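Long-range contact in hypothetical protein SPy1581 (Streptococcus pyogenes, PDB 1YHF), which is of unknown function but carries a cupin domain, the small beta-barrel fold shared by many metal-dependent enzymes and binding proteins: residues T74-T79 against A92-A97. Sequence-based numbering, arbitrary orientation.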
ATOM      1  N   THR A  74      -1.810  11.921   4.362  1.00 30.73           N
ATOM      2  CA  THR A  74      -2.700  13.069   4.288  1.00 31.38           C
ATOM      3  C   THR A  74      -4.016  12.585   3.743  1.00 31.66           C
ATOM      4  O   THR A  74      -4.048  11.859   2.746  1.00 31.60           O
ATOM      5  CB  THR A  74      -2.145  14.138   3.321  1.00 31.13           C
ATOM      6  OG1 THR A  74      -0.812  14.461   3.717  1.00 30.88           O
ATOM      7  CG2 THR A  74      -3.001  15.387   3.339  1.00 32.19           C
ATOM      8  N   ILE A  75      -5.092  12.963   4.418  1.00 31.30           N
ATOM      9  CA  ILE A  75      -6.437  12.666   3.954  1.00 32.01           C
ATOM     10  C   ILE A  75      -7.173  13.996   3.961  1.00 32.46           C
ATOM     11  O   ILE A  75      -7.385  14.575   5.020  1.00 32.44           O
ATOM     12  CB  ILE A  75      -7.162  11.616   4.845  1.00 31.57           C
ATOM     13  CG1 ILE A  75      -6.393  10.291   4.874  1.00 30.88           C
ATOM     14  CG2 ILE A  75      -8.602  11.413   4.366  1.00 31.90           C
ATOM     15  CD1 ILE A  75      -7.037   9.225   5.770  1.00 30.98           C
ATOM     16  N   ASP A  76      -7.517  14.482   2.768  1.00 33.74           N
ATOM     17  CA  ASP A  76      -8.039  15.848   2.568  1.00 35.60           C
ATOM     18  C   ASP A  76      -7.052  16.865   3.147  1.00 36.16           C
ATOM     19  O   ASP A  76      -5.978  17.068   2.593  1.00 36.05           O
ATOM     20  CB  ASP A  76      -9.435  16.012   3.176  1.00 35.59           C
ATOM     21  CG  ASP A  76     -10.163  17.256   2.669  1.00 38.29           C
ATOM     22  OD1 ASP A  76      -9.731  17.881   1.663  1.00 40.19           O
ATOM     23  OD2 ASP A  76     -11.186  17.606   3.293  1.00 39.25           O
ATOM     24  N   GLN A  77      -7.403  17.464   4.279  1.00 37.45           N
ATOM     25  CA  GLN A  77      -6.532  18.448   4.921  1.00 38.87           C
ATOM     26  C   GLN A  77      -5.518  17.836   5.883  1.00 38.56           C
ATOM     27  O   GLN A  77      -4.390  18.330   5.991  1.00 39.54           O
ATOM     28  CB  GLN A  77      -7.362  19.521   5.643  1.00 39.47           C
ATOM     29  CG  GLN A  77      -8.097  19.043   6.911  1.00 43.65           C
ATOM     30  CD  GLN A  77      -7.330  19.369   8.201  1.00 47.72           C
ATOM     31  OE1 GLN A  77      -7.935  19.645   9.240  1.00 49.70           O
ATOM     32  NE2 GLN A  77      -5.995  19.347   8.131  1.00 48.24           N
ATOM     33  N   GLU A  78      -5.922  16.761   6.560  1.00 37.28           N
ATOM     34  CA  GLU A  78      -5.292  16.308   7.795  1.00 36.02           C
ATOM     35  C   GLU A  78      -4.146  15.321   7.573  1.00 34.63           C
ATOM     36  O   GLU A  78      -4.205  14.483   6.671  1.00 33.26           O
ATOM     37  CB  GLU A  78      -6.366  15.679   8.679  1.00 36.35           C
ATOM     38  CG  GLU A  78      -5.982  15.530  10.134  1.00 38.95           C
ATOM     39  CD  GLU A  78      -7.176  15.251  11.015  1.00 43.56           C
ATOM     40  OE1 GLU A  78      -6.984  14.632  12.092  1.00 45.15           O
ATOM     41  OE2 GLU A  78      -8.307  15.646  10.637  1.00 45.53           O
ATOM     42  N   THR A  79      -3.112  15.419   8.405  1.00 33.68           N
ATOM     43  CA  THR A  79      -2.012  14.441   8.358  1.00 33.37           C
ATOM     44  C   THR A  79      -2.025  13.458   9.527  1.00 32.49           C
ATOM     45  O   THR A  79      -2.317  13.813  10.662  1.00 32.28           O
ATOM     46  CB  THR A  79      -0.596  15.088   8.244  1.00 33.42           C
ATOM     47  OG1 THR A  79      -0.210  15.639   9.507  1.00 35.38           O
ATOM     48  CG2 THR A  79      -0.575  16.158   7.186  1.00 33.29           C
ATOM     49  N   ALA A  92     -13.027   6.526   0.271  1.00 29.26           N
ATOM     50  CA  ALA A  92     -13.277   6.691  -1.163  1.00 29.58           C
ATOM     51  C   ALA A  92     -13.616   8.132  -1.503  1.00 29.90           C
ATOM     52  O   ALA A  92     -14.328   8.805  -0.750  1.00 29.85           O
ATOM     53  CB  ALA A  92     -14.421   5.762  -1.623  1.00 29.44           C
ATOM     54  N   GLY A  93     -13.079   8.610  -2.620  1.00 29.91           N
ATOM     55  CA  GLY A  93     -13.457   9.930  -3.151  1.00 30.47           C
ATOM     56  C   GLY A  93     -12.843  11.140  -2.474  1.00 30.37           C
ATOM     57  O   GLY A  93     -13.105  12.274  -2.884  1.00 30.56           O
ATOM     58  N   ILE A  94     -12.041  10.903  -1.434  1.00 29.60           N
ATOM     59  CA  ILE A  94     -11.373  11.970  -0.686  1.00 28.97           C
ATOM     60  C   ILE A  94      -9.886  11.940  -1.044  1.00 29.41           C
ATOM     61  O   ILE A  94      -9.260  10.860  -0.996  1.00 29.01           O
ATOM     62  CB  ILE A  94     -11.566  11.816   0.864  1.00 29.41           C
ATOM     63  CG1 ILE A  94     -13.052  11.718   1.245  1.00 28.18           C
ATOM     64  CG2 ILE A  94     -10.875  12.963   1.640  1.00 27.63           C
ATOM     65  CD1 ILE A  94     -13.807  13.017   1.074  1.00 32.16           C
ATOM     66  N   PRO A  95      -9.323  13.098  -1.467  1.00 29.23           N
ATOM     67  CA  PRO A  95      -7.903  13.109  -1.799  1.00 29.05           C
ATOM     68  C   PRO A  95      -7.005  12.664  -0.641  1.00 28.93           C
ATOM     69  O   PRO A  95      -7.250  13.013   0.520  1.00 29.32           O
ATOM     70  CB  PRO A  95      -7.640  14.575  -2.186  1.00 28.97           C
ATOM     71  CG  PRO A  95      -8.960  15.066  -2.668  1.00 29.83           C
ATOM     72  CD  PRO A  95      -9.949  14.409  -1.729  1.00 29.13           C
ATOM     73  N   HIS A  96      -5.993  11.878  -0.981  1.00 28.41           N
ATOM     74  CA  HIS A  96      -4.974  11.425  -0.042  1.00 28.48           C
ATOM     75  C   HIS A  96      -3.603  11.418  -0.697  1.00 28.63           C
ATOM     76  O   HIS A  96      -3.475  11.398  -1.926  1.00 28.13           O
ATOM     77  CB  HIS A  96      -5.302  10.034   0.554  1.00 27.88           C
ATOM     78  CG  HIS A  96      -5.720   9.010  -0.461  1.00 29.07           C
ATOM     79  ND1 HIS A  96      -4.838   8.426  -1.345  1.00 29.65           N
ATOM     80  CD2 HIS A  96      -6.926   8.446  -0.708  1.00 29.48           C
ATOM     81  CE1 HIS A  96      -5.485   7.559  -2.106  1.00 30.39           C
ATOM     82  NE2 HIS A  96      -6.756   7.559  -1.747  1.00 31.98           N
ATOM     83  N   ALA A  97      -2.587  11.452   0.149  1.00 28.80           N
ATOM     84  CA  ALA A  97      -1.200  11.415  -0.279  1.00 29.21           C
ATOM     85  C   ALA A  97      -0.413  10.678   0.781  1.00 28.93           C
ATOM     86  O   ALA A  97      -0.872  10.559   1.927  1.00 29.34           O
ATOM     87  CB  ALA A  97      -0.660  12.838  -0.490  1.00 29.18           C
TER
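Thr-74 and Ala-97 form a hydrogen-bonded antiparallel pair where strand 70-75 ends and strand 96-100 begins, at the protein surface. Two backbone hydrogen bonds join them, Thr-74 N to Ala-97 O at 2.9 Å and Ala-97 N to Thr-74 O at 3.0 Å. The beta-branched threonine suits the extended strand, and its CB lies 4.3 Å from the small CB of Ala-97. Ile-75 and His-96 make the next, non-hydrogen-bonded pair on the other face, where Ile-75 also meets Ile-88 and Met-90 of the facing sheet. CG of His-96 lies between its backbone N and carbonyl carbon (chi1 47°), which carries the ring away from 74-79 to pack edge-to-face with His-56. Pro-95 has no N-H to give, but its carbonyl O takes a nearly straight bond of 2.7 Å from Asp-76 N. Beyond it, CG2 of Ile-94 reaches CG2 of Ile-75 at 3.9 Å and CB of Asp-76 at 3.7 Å, the isoleucines crossing at about a right angle. Asp-76, tolerating positive phi (55°) better than most non-glycine residues, takes the first corner of a type II' turn closed by backbone bonds between Ile-75 and Glu-78. This tight hairpin, flanked by strand 96-100, belongs to the cupin beta barrel.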